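Local coordinates for YkuI protein (Bacillus subtilis, PDB 2BAS) that binds the second messenger cyclic di-GMP and, through its EAL domain, probably acts as a phosphodiesterase that cleaves it, at residues Asp30-Ile35 with Lys85-Asn90; Val38-Gln43 with Ile93-Asp98; Glu294-Phe299 with Gly387-Leu392; Arg403-Pro408 with Leu415-Pro420. One frame throughout, in Å; residues are numbered along the deposited sequence.

Contact 1: residues Asp30-Ile35 with Lys85-Asn90; sequences DILTNI and KLEVDN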
# COMPACT_ATOMS: atom_id res chain seq x y z
N ASP A 30 -23.96 37.67 -11.58
CA ASP A 30 -23.61 38.55 -10.46
C ASP A 30 -22.09 38.54 -10.22
O ASP A 30 -21.51 39.57 -9.88
CB ASP A 30 -24.37 38.14 -9.19
CG ASP A 30 -25.89 38.24 -9.34
OD1 ASP A 30 -26.39 39.02 -10.18
OD2 ASP A 30 -26.60 37.52 -8.60
N ILE A 31 -21.46 37.38 -10.42
CA ILE A 31 -20.01 37.26 -10.30
C ILE A 31 -19.27 37.91 -11.48
O ILE A 31 -18.33 38.67 -11.28
CB ILE A 31 -19.56 35.78 -10.09
CG1 ILE A 31 -20.15 35.22 -8.79
CG2 ILE A 31 -18.03 35.67 -10.06
CD1 ILE A 31 -20.08 33.70 -8.66
N LEU A 32 -19.70 37.63 -12.70
CA LEU A 32 -18.99 38.10 -13.89
C LEU A 32 -18.97 39.61 -14.11
O LEU A 32 -17.95 40.15 -14.52
CB LEU A 32 -19.51 37.39 -15.15
CG LEU A 32 -19.06 35.93 -15.28
CD1 LEU A 32 -19.83 35.23 -16.38
CD2 LEU A 32 -17.55 35.84 -15.51
N THR A 33 -20.08 40.29 -13.85
CA THR A 33 -20.09 41.73 -14.01
C THR A 33 -19.46 42.45 -12.81
O THR A 33 -19.06 43.61 -12.92
CB THR A 33 -21.49 42.29 -14.36
OG1 THR A 33 -22.48 41.70 -13.52
CG2 THR A 33 -21.83 41.98 -15.82
N ASN A 34 -19.36 41.76 -11.67
CA ASN A 34 -18.65 42.31 -10.51
C ASN A 34 -17.26 41.69 -10.34
O ASN A 34 -16.75 41.54 -9.22
CB ASN A 34 -19.48 42.13 -9.23
CG ASN A 34 -20.71 42.99 -9.21
OD1 ASN A 34 -20.63 44.22 -9.16
ND2 ASN A 34 -21.88 42.35 -9.25
N ILE A 35 -16.64 41.35 -11.47
CA ILE A 35 -15.33 40.70 -11.47
C ILE A 35 -14.28 41.43 -10.62
O ILE A 35 -13.32 40.82 -10.18
CB ILE A 35 -14.84 40.43 -12.91
CG1 ILE A 35 -13.70 39.40 -12.93
CG2 ILE A 35 -14.47 41.73 -13.62
CD1 ILE A 35 -13.43 38.80 -14.30
N LYS A 85 -14.85 30.82 -16.59
CA LYS A 85 -14.21 30.27 -15.40
C LYS A 85 -12.74 30.71 -15.37
O LYS A 85 -12.22 31.10 -14.32
CB LYS A 85 -14.31 28.75 -15.35
CG LYS A 85 -15.71 28.19 -15.09
CD LYS A 85 -15.61 26.79 -14.51
CE LYS A 85 -16.98 26.14 -14.33
NZ LYS A 85 -17.28 25.15 -15.40
N LEU A 86 -12.10 30.66 -16.53
CA LEU A 86 -10.70 31.08 -16.67
C LEU A 86 -10.53 32.58 -16.41
O LEU A 86 -9.55 32.98 -15.79
CB LEU A 86 -10.11 30.68 -18.03
CG LEU A 86 -9.82 29.19 -18.27
CD1 LEU A 86 -9.52 28.91 -19.75
CD2 LEU A 86 -8.70 28.64 -17.37
N GLU A 87 -11.48 33.39 -16.86
CA GLU A 87 -11.45 34.84 -16.59
C GLU A 87 -11.43 35.16 -15.08
O GLU A 87 -10.69 36.04 -14.64
CB GLU A 87 -12.64 35.55 -17.26
CG GLU A 87 -12.57 37.08 -17.20
CD GLU A 87 -13.73 37.76 -17.92
OE1 GLU A 87 -13.81 39.01 -17.85
OE2 GLU A 87 -14.54 37.07 -18.57
N VAL A 88 -12.25 34.46 -14.32
CA VAL A 88 -12.30 34.65 -12.88
C VAL A 88 -11.03 34.07 -12.24
O VAL A 88 -10.38 34.74 -11.44
CB VAL A 88 -13.58 34.00 -12.28
CG1 VAL A 88 -13.59 34.12 -10.76
CG2 VAL A 88 -14.82 34.65 -12.88
N ASP A 89 -10.68 32.85 -12.61
CA ASP A 89 -9.50 32.18 -12.08
C ASP A 89 -8.24 33.03 -12.23
O ASP A 89 -7.49 33.20 -11.27
CB ASP A 89 -9.32 30.82 -12.76
CG ASP A 89 -8.29 29.95 -12.07
OD1 ASP A 89 -8.36 29.81 -10.81
OD2 ASP A 89 -7.43 29.40 -12.80
N ASN A 90 -8.03 33.57 -13.42
CA ASN A 90 -6.90 34.45 -13.69
C ASN A 90 -6.84 35.70 -12.80
O ASN A 90 -5.77 36.10 -12.34
CB ASN A 90 -6.84 34.83 -15.18
CG ASN A 90 -6.40 33.65 -16.08
OD1 ASN A 90 -5.74 32.71 -15.62
ND2 ASN A 90 -6.75 33.72 -17.35

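Contact 2: residues Val38-Gln43 with Ile93-Asp98; sequences VLPYYQ and IRQALD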
# COMPACT_ATOMS: atom_id res chain seq x y z
N VAL A 38 -14.02 40.41 -6.72
CA VAL A 38 -13.37 39.11 -6.56
C VAL A 38 -11.99 39.25 -5.91
O VAL A 38 -11.24 40.20 -6.21
CB VAL A 38 -13.27 38.39 -7.93
CG1 VAL A 38 -12.21 37.32 -7.92
CG2 VAL A 38 -14.62 37.82 -8.31
N LEU A 39 -11.66 38.32 -5.02
CA LEU A 39 -10.40 38.38 -4.30
C LEU A 39 -9.92 36.99 -3.84
O LEU A 39 -10.74 36.08 -3.67
CB LEU A 39 -10.53 39.32 -3.08
CG LEU A 39 -11.37 38.94 -1.86
CD1 LEU A 39 -11.20 39.97 -0.75
CD2 LEU A 39 -12.86 38.74 -2.20
N PRO A 40 -8.59 36.83 -3.66
CA PRO A 40 -8.08 35.61 -3.06
C PRO A 40 -8.12 35.61 -1.54
O PRO A 40 -7.92 36.65 -0.91
CB PRO A 40 -6.62 35.58 -3.54
CG PRO A 40 -6.25 37.01 -3.70
CD PRO A 40 -7.50 37.75 -4.06
N TYR A 41 -8.43 34.46 -0.96
CA TYR A 41 -8.23 34.23 0.46
C TYR A 41 -7.11 33.22 0.60
O TYR A 41 -6.64 32.66 -0.40
CB TYR A 41 -9.50 33.72 1.11
CG TYR A 41 -10.24 34.74 1.92
CD1 TYR A 41 -10.39 36.05 1.47
CD2 TYR A 41 -10.80 34.40 3.15
CE1 TYR A 41 -11.09 36.99 2.22
CE2 TYR A 41 -11.50 35.33 3.91
CZ TYR A 41 -11.63 36.62 3.44
OH TYR A 41 -12.32 37.55 4.19
N TYR A 42 -6.67 32.98 1.84
CA TYR A 42 -5.55 32.06 2.09
C TYR A 42 -5.76 31.18 3.32
O TYR A 42 -6.38 31.59 4.30
CB TYR A 42 -4.24 32.84 2.25
CG TYR A 42 -3.99 33.91 1.20
CD1 TYR A 42 -4.46 35.22 1.37
CD2 TYR A 42 -3.27 33.62 0.03
CE1 TYR A 42 -4.23 36.20 0.40
CE2 TYR A 42 -3.04 34.59 -0.93
CZ TYR A 42 -3.52 35.88 -0.74
OH TYR A 42 -3.29 36.84 -1.69
N GLN A 43 -5.24 29.95 3.25
CA GLN A 43 -5.24 29.06 4.40
C GLN A 43 -3.84 28.49 4.59
O GLN A 43 -3.27 27.91 3.67
CB GLN A 43 -6.28 27.95 4.26
CG GLN A 43 -6.52 27.16 5.56
CD GLN A 43 -7.66 26.16 5.45
OE1 GLN A 43 -8.03 25.72 4.36
NE2 GLN A 43 -8.22 25.79 6.59
N ILE A 93 -5.70 34.41 -9.16
CA ILE A 93 -4.29 34.00 -9.15
C ILE A 93 -3.33 35.18 -9.16
O ILE A 93 -2.40 35.25 -8.34
CB ILE A 93 -3.94 33.07 -10.34
CG1 ILE A 93 -4.82 31.82 -10.33
CG2 ILE A 93 -2.48 32.64 -10.27
CD1 ILE A 93 -4.84 31.05 -11.65
N ARG A 94 -3.55 36.12 -10.09
CA ARG A 94 -2.71 37.30 -10.21
C ARG A 94 -2.68 38.17 -8.96
O ARG A 94 -1.62 38.62 -8.53
CB ARG A 94 -3.11 38.12 -11.44
CG ARG A 94 -2.74 37.45 -12.74
CD ARG A 94 -3.31 38.18 -13.95
NE ARG A 94 -3.05 37.40 -15.15
CZ ARG A 94 -1.95 37.48 -15.89
NH1 ARG A 94 -0.97 38.33 -15.57
NH2 ARG A 94 -1.82 36.70 -16.96
N GLN A 95 -3.84 38.40 -8.35
CA GLN A 95 -3.89 39.14 -7.09
C GLN A 95 -3.07 38.43 -6.03
O GLN A 95 -2.36 39.07 -5.26
CB GLN A 95 -5.31 39.29 -6.59
CG GLN A 95 -6.14 40.30 -7.35
CD GLN A 95 -7.53 40.40 -6.79
OE1 GLN A 95 -7.73 40.71 -5.61
NE2 GLN A 95 -8.52 40.13 -7.63
N ALA A 96 -3.19 37.10 -5.99
CA ALA A 96 -2.52 36.31 -4.98
C ALA A 96 -1.01 36.32 -5.16
O ALA A 96 -0.28 36.50 -4.18
CB ALA A 96 -3.05 34.90 -4.97
N LEU A 97 -0.53 36.12 -6.39
CA LEU A 97 0.91 36.12 -6.63
C LEU A 97 1.48 37.52 -6.38
O LEU A 97 2.65 37.66 -6.02
CB LEU A 97 1.28 35.60 -8.02
CG LEU A 97 0.91 34.15 -8.40
CD1 LEU A 97 1.57 33.74 -9.69
CD2 LEU A 97 1.25 33.15 -7.30
N ASP A 98 0.64 38.54 -6.55
CA ASP A 98 1.01 39.90 -6.17
C ASP A 98 1.24 39.98 -4.65
O ASP A 98 2.26 40.51 -4.20
CB ASP A 98 -0.04 40.93 -6.64
CG ASP A 98 0.02 41.21 -8.14
OD1 ASP A 98 0.73 40.50 -8.88
OD2 ASP A 98 -0.65 42.15 -8.60

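Contact 3: residues Glu294-Phe299 with Gly387-Leu392; sequences EHSEQF and GFFSDL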
# COMPACT_ATOMS: atom_id res chain seq x y z
N GLU A 294 6.43 -5.22 25.70
CA GLU A 294 6.39 -5.90 26.98
C GLU A 294 5.65 -7.24 26.85
O GLU A 294 6.16 -8.28 27.26
CB GLU A 294 5.70 -5.03 28.03
CG GLU A 294 5.67 -5.64 29.41
CD GLU A 294 4.26 -5.73 29.98
OE1 GLU A 294 4.08 -5.46 31.19
OE2 GLU A 294 3.33 -6.07 29.19
N HIS A 295 4.46 -7.21 26.24
CA HIS A 295 3.65 -8.40 26.11
C HIS A 295 4.36 -9.50 25.30
O HIS A 295 4.28 -10.68 25.64
CB HIS A 295 2.29 -8.09 25.50
CG HIS A 295 1.30 -9.20 25.67
ND1 HIS A 295 0.24 -9.12 26.54
CD2 HIS A 295 1.26 -10.44 25.13
CE1 HIS A 295 -0.44 -10.25 26.51
NE2 HIS A 295 0.16 -11.07 25.66
N SER A 296 5.04 -9.10 24.24
CA SER A 296 5.85 -10.00 23.46
C SER A 296 6.92 -10.65 24.34
O SER A 296 7.15 -11.85 24.23
CB SER A 296 6.50 -9.23 22.31
OG SER A 296 7.34 -10.07 21.54
N GLU A 297 7.58 -9.87 25.20
CA GLU A 297 8.59 -10.40 26.12
C GLU A 297 7.98 -11.44 27.04
O GLU A 297 8.44 -12.57 27.07
CB GLU A 297 9.26 -9.30 26.96
CG GLU A 297 10.27 -8.40 26.21
CD GLU A 297 11.59 -9.09 25.89
OE1 GLU A 297 12.65 -8.55 26.29
OE2 GLU A 297 11.57 -10.16 25.24
N GLN A 298 6.91 -11.08 27.75
CA GLN A 298 6.27 -12.06 28.63
C GLN A 298 5.76 -13.28 27.87
O GLN A 298 5.77 -14.38 28.40
CB GLN A 298 5.22 -11.42 29.56
CG GLN A 298 5.86 -10.63 30.72
CD GLN A 298 5.02 -10.61 32.00
OE1 GLN A 298 3.96 -10.00 32.06
NE2 GLN A 298 5.52 -11.26 33.05
N PHE A 299 5.34 -13.11 26.62
CA PHE A 299 4.84 -14.23 25.84
C PHE A 299 5.99 -15.18 25.54
O PHE A 299 5.85 -16.39 25.71
CB PHE A 299 4.19 -13.76 24.54
CG PHE A 299 3.20 -14.73 23.97
CD1 PHE A 299 1.87 -14.69 24.35
CD2 PHE A 299 3.60 -15.69 23.04
CE1 PHE A 299 0.95 -15.59 23.83
CE2 PHE A 299 2.69 -16.59 22.51
CZ PHE A 299 1.36 -16.54 22.90
N GLY A 387 12.19 -14.95 19.92
CA GLY A 387 10.92 -15.00 19.19
C GLY A 387 10.29 -13.61 19.18
O GLY A 387 10.90 -12.67 19.70
N PHE A 388 9.09 -13.48 18.58
CA PHE A 388 8.38 -12.18 18.50
C PHE A 388 7.03 -12.20 17.78
O PHE A 388 6.76 -13.07 16.95
CB PHE A 388 9.25 -11.11 17.84
CG PHE A 388 9.79 -11.52 16.50
CD1 PHE A 388 8.97 -11.50 15.38
CD2 PHE A 388 11.12 -11.92 16.37
CE1 PHE A 388 9.47 -11.89 14.14
CE2 PHE A 388 11.62 -12.30 15.14
CZ PHE A 388 10.81 -12.29 14.02
N PHE A 389 6.19 -11.21 18.11
CA PHE A 389 4.86 -11.06 17.55
C PHE A 389 4.90 -10.43 16.18
O PHE A 389 5.61 -9.46 15.95
CB PHE A 389 4.01 -10.09 18.40
CG PHE A 389 3.44 -10.67 19.66
CD1 PHE A 389 3.21 -12.03 19.79
CD2 PHE A 389 3.05 -9.83 20.69
CE1 PHE A 389 2.66 -12.55 20.95
CE2 PHE A 389 2.49 -10.35 21.86
CZ PHE A 389 2.30 -11.71 21.99
N SER A 390 4.07 -10.93 15.28
CA SER A 390 3.83 -10.22 14.03
C SER A 390 2.92 -9.05 14.37
O SER A 390 2.44 -8.94 15.50
CB SER A 390 3.13 -11.13 13.03
OG SER A 390 1.76 -11.29 13.36
N ASP A 391 2.69 -8.18 13.40
CA ASP A 391 1.67 -7.15 13.53
C ASP A 391 0.29 -7.75 13.24
O ASP A 391 0.19 -8.92 12.89
CB ASP A 391 1.94 -5.98 12.58
CG ASP A 391 2.11 -6.41 11.14
OD1 ASP A 391 2.86 -7.39 10.88
OD2 ASP A 391 1.54 -5.75 10.27
N LEU A 392 -0.77 -6.96 13.42
CA LEU A 392 -2.14 -7.39 13.15
C LEU A 392 -2.36 -7.61 11.67
O LEU A 392 -2.15 -6.71 10.85
CB LEU A 392 -3.14 -6.33 13.62
CG LEU A 392 -3.24 -6.13 15.13
CD1 LEU A 392 -3.80 -4.74 15.47
CD2 LEU A 392 -4.04 -7.27 15.78

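Contact 4: residues Arg403-Pro408 with Leu415-Pro420; sequences RTFSYP and LFIDLP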
# COMPACT_ATOMS: atom_id res chain seq x y z
N ARG A 403 -2.66 -12.29 15.39
CA ARG A 403 -1.22 -12.08 15.43
C ARG A 403 -0.59 -13.46 15.51
O ARG A 403 -1.16 -14.36 16.12
CB ARG A 403 -0.81 -11.24 16.64
CG ARG A 403 -0.91 -9.72 16.44
CD ARG A 403 -0.50 -8.95 17.72
NE ARG A 403 0.23 -7.71 17.43
CZ ARG A 403 -0.23 -6.49 17.69
NH1 ARG A 403 -1.41 -6.32 18.24
NH2 ARG A 403 0.50 -5.42 17.40
N THR A 404 0.56 -13.62 14.88
CA THR A 404 1.33 -14.87 14.87
C THR A 404 2.58 -14.63 15.70
O THR A 404 3.20 -13.57 15.59
CB THR A 404 1.82 -15.25 13.44
OG1 THR A 404 0.70 -15.48 12.58
CG2 THR A 404 2.74 -16.51 13.45
N PHE A 405 2.95 -15.61 16.53
CA PHE A 405 4.19 -15.56 17.30
C PHE A 405 5.22 -16.57 16.77
O PHE A 405 4.92 -17.76 16.71
CB PHE A 405 3.92 -15.81 18.78
CG PHE A 405 5.14 -15.69 19.63
CD1 PHE A 405 5.54 -14.45 20.12
CD2 PHE A 405 5.91 -16.81 19.92
CE1 PHE A 405 6.69 -14.33 20.89
CE2 PHE A 405 7.07 -16.70 20.70
CZ PHE A 405 7.45 -15.46 21.18
N SER A 406 6.41 -16.07 16.41
CA SER A 406 7.51 -16.86 15.82
C SER A 406 8.60 -17.17 16.82
O SER A 406 9.15 -16.25 17.42
CB SER A 406 8.19 -16.08 14.70
OG SER A 406 7.26 -15.69 13.73
N TYR A 407 8.96 -18.44 16.95
CA TYR A 407 9.92 -18.87 17.94
C TYR A 407 11.01 -19.74 17.30
O TYR A 407 10.69 -20.68 16.57
CB TYR A 407 9.19 -19.64 19.04
CG TYR A 407 10.09 -20.16 20.12
CD1 TYR A 407 10.37 -19.39 21.25
CD2 TYR A 407 10.66 -21.43 20.05
CE1 TYR A 407 11.19 -19.86 22.25
CE2 TYR A 407 11.49 -21.92 21.07
CZ TYR A 407 11.75 -21.13 22.16
OH TYR A 407 12.56 -21.58 23.17
N PRO A 408 12.30 -19.42 17.54
CA PRO A 408 13.39 -20.26 17.05
C PRO A 408 13.70 -21.43 17.98
O PRO A 408 13.91 -21.24 19.18
CB PRO A 408 14.58 -19.30 16.96
CG PRO A 408 14.30 -18.23 17.97
CD PRO A 408 12.81 -18.24 18.26
N LEU A 415 8.91 -22.42 14.91
CA LEU A 415 7.63 -22.69 15.49
C LEU A 415 6.74 -21.48 15.27
O LEU A 415 7.17 -20.32 15.44
CB LEU A 415 7.82 -22.97 16.97
CG LEU A 415 6.64 -23.18 17.92
CD1 LEU A 415 5.95 -24.52 17.68
CD2 LEU A 415 7.18 -23.10 19.36
N PHE A 416 5.49 -21.74 14.87
CA PHE A 416 4.56 -20.67 14.63
C PHE A 416 3.30 -20.93 15.44
O PHE A 416 2.74 -22.04 15.41
CB PHE A 416 4.29 -20.54 13.14
CG PHE A 416 5.52 -20.26 12.35
CD1 PHE A 416 6.30 -21.31 11.85
CD2 PHE A 416 5.94 -18.96 12.12
CE1 PHE A 416 7.45 -21.07 11.15
CE2 PHE A 416 7.08 -18.70 11.41
CZ PHE A 416 7.85 -19.76 10.92
N ILE A 417 2.90 -19.91 16.20
CA ILE A 417 1.72 -19.97 17.05
C ILE A 417 0.82 -18.79 16.69
O ILE A 417 1.19 -17.64 16.91
CB ILE A 417 2.10 -19.85 18.52
CG1 ILE A 417 3.07 -20.97 18.92
CG2 ILE A 417 0.87 -19.88 19.37
CD1 ILE A 417 3.74 -20.74 20.27
N ASP A 418 -0.36 -19.08 16.14
CA ASP A 418 -1.32 -18.04 15.77
C ASP A 418 -2.22 -17.75 16.96
O ASP A 418 -2.71 -18.67 17.60
CB ASP A 418 -2.16 -18.47 14.56
CG ASP A 418 -1.32 -18.61 13.27
OD1 ASP A 418 -0.20 -18.05 13.21
OD2 ASP A 418 -1.80 -19.27 12.32
N LEU A 419 -2.43 -16.48 17.28
CA LEU A 419 -3.27 -16.12 18.43
C LEU A 419 -4.66 -15.67 17.97
O LEU A 419 -4.77 -14.89 17.02
CB LEU A 419 -2.63 -15.02 19.30
CG LEU A 419 -1.14 -14.90 19.59
CD1 LEU A 419 -0.96 -14.17 20.90
CD2 LEU A 419 -0.40 -16.21 19.65
N PRO A 420 -5.72 -16.15 18.64
CA PRO A 420 -7.06 -15.78 18.20
C PRO A 420 -7.38 -14.35 18.58
O PRO A 420 -6.74 -13.81 19.49
CB PRO A 420 -7.96 -16.75 18.97
CG PRO A 420 -7.20 -17.07 20.22
CD PRO A 420 -5.74 -17.01 19.84

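Contact 1: residues Asp30-Ile35 with Lys85-Asn90
Ile35 lays its outer methyl across the stem of Glu87, the two side chains crossing at about a right angle. The nearest pair is Ile35 CD1 and Glu87 CG at 3.5 Å, and the same methyl lies 3.6 Å from Glu87 OE1. Both chains are stretched out to meet: in Ile35, CG1 stands opposite the backbone N (chi1 -163°) and carries CD1 outward, while Glu87 is extended from CB to its carboxylate. Glutamate suits this exposed margin because its methylenes can cover a hydrophobic neighbour while the charged end stays at the surface.

Deeper in, Leu32 and Val88 also meet at about a right angle, with Leu32 CD2 4.0 Å from Val88 CG2. The stem of the leucine does not aim at the valine; its fork swings inward and brings CD2 to the contact. Ile31 approaches the same valine methyl more loosely, its CG2 being 4.4 Å from Val88 CG2. In this way helix 28-33 packs on helix 82-100 of the EAL domain, a fold related to the TIM barrel, just before the chain enters strand 38-47. Val88, short and branched at CB, fits a buried place where Leu71 and Phe74 touch both it and Ile31.

Where the chain leaves helix 28-33, the Asn34 side chain folds back on the preceding turn. Its ND2 donates to Asp30 O over 2.9 Å, N-H...O angle 159°, the donor in the carbonyl plane on a lone pair and the acceptor close to the plane of the asparagine amide.

Contact 2: residues Val38-Gln43 with Ile93-Asp98
Gln95 provides the polar link between helix 93-98 and strand 38-43: its NE2 donates to Val38 O over 3.1 Å, with an N-H...O angle of 166°. The carbonyl oxygen lies almost in the plane of the glutamine amide, yet the donor comes from above the plane of the carbonyl rather than along a lone pair. Gln95 CG sits beside the backbone N (chi1 -75°), and the chain beyond it is extended, which carries the amide along the strand to Val38. A glutamine suits this position because it combines a long aliphatic stem with an N-H to offer the strand's backbone.

The remaining contacts are van der Waals packing, some of it by polar atoms. Pro40 crosses the stem of Gln95 at about a right angle, its CD 3.3 Å from Gln95 OE1, and its CB rests 3.9 Å from Ala96 CB. Proline suits the place because its compact apolar ring faces the helix and fits against both neighbours. Tyr42 reaches Ala96 with its hydroxyl end, OH 3.4 Å from Ala96 CA, while CE2 of its oblique ring lies 4.1 Å from Ala96 CB. The small alanine lets the helix come close, the axes of segments 38-43 and 93-98 passing 7.3 Å apart. Around this patch Ile92 touches Val38 and Pro40, and Phe264 meets the Tyr42 ring edge-to-face.

Helix 82-100 lies on the connection between parallel strands 53-64 and 108-112; strand 38-47 runs antiparallel to its neighbours. A barrel strand so reversed, with helices packed outside, is characteristic of the EAL domain's modified TIM barrel.

Contact 3: residues Glu294-Phe299 with Gly387-Leu392
Phe389 inserts its ring among His295, Ser296 and Phe299, forming with the histidine and Phe299 an aromatic cluster between the long helix 271-311 and strand 388-394 at the edge of an antiparallel sheet. Its CG stands beside the backbone N (chi1 -79°), which brings the ring round to the helix although the stem does not aim there. The helix offers residues one turn apart: His295 and Phe299 both hold CG opposite the backbone N and flank the incoming ring. Phe389 CE1 comes over one face of the Phe299 ring near its rim, the centroids 5.2 Å apart and the planes at 57°, an oblique meeting. The small Ser296 lets the helix backbone itself approach, its CA lying over the Phe389 face in a CH-pi contact, 4.2 Å from the centroid.

An alanine in place of Phe389 is likely to open a gap beneath the helix, taking the cover from one face of Phe299 and the edge partner from His295. Phe299 also meets the ring of Phe405 on the next strand, and a beta-mercaptoethanol molecule, probably from crystallisation, lies near it. Farther along the strand segment, Asp391 forms salt bridges with Arg224 and Lys225 of the second subunit. Histidine serves here as both aromatic and polar partner: NE2 bonds to the hydroxyl of Tyr423, while His295 CD2 lies in the plane of the Phe389 ring at its edge, 3.5 Å from Phe389 CE2.

Contact 4: residues Arg403-Pro408 with Leu415-Pro420
Thr404 OG1 donates to Asp418 OD1 over 2.8 Å, the two side chains lying side by side on one face of the sheet and the hydroxyl meeting the carboxylate from above its plane. Thr404 and Asp418 form a non-hydrogen-bonded pair, so a bond between side chains joins the strands where the backbone gives none. Next to it the backbones of Phe405 and Ile417 exchange two bonds, Phe405 N to Ile417 O being 2.7 Å, and Tyr407 and Leu415 do the same. On the face opposite Thr404, Leu415 CD2 packs 3.9 Å from Tyr407 CD2, apolar methyl against ring on the side toward helix 271-311.

Farther out, Arg335 forms a salt bridge with Asp418 OD2, and Tyr393 bonds to Thr404 OG1, so the buried carboxylate and hydroxyl each have a second partner. A valine in place of Thr404 would probably leave Asp418 OD1 and the Tyr393 hydroxyl without this mate. Tyr407 OH is tied to His304 of helix 271-311, whose Val303 also touches Tyr407 and Ile417.

These strands form an antiparallel beta hairpin within a six-stranded sheet, whose 3-2-1-6-5-4 strand order is consistent with a PAS-like domain.

How the contacts relate
The four contacts fall into two pairs at opposite ends of an elongated chain. Contacts 1 and 2, centres about 13 Å apart, lie in the EAL domain and share helix 82-100, which receives first helix 28-33 and then strand 38-47; their segments alternate along the chain. Contacts 3 and 4, centres about 9 Å apart, follow in series in the C-terminal signalling domain, where strands 388-394 and 401-409 are sheet neighbours, joined by probable backbone hydrogen bonds from Ser390 N to Thr404 O and Phe388 N to Ser406 O. Centres of contacts 1 and 4 are about 64 Å apart. Helix 271-311 packs on the sheet of contacts 3 and 4; each pair thus lies within a different domain.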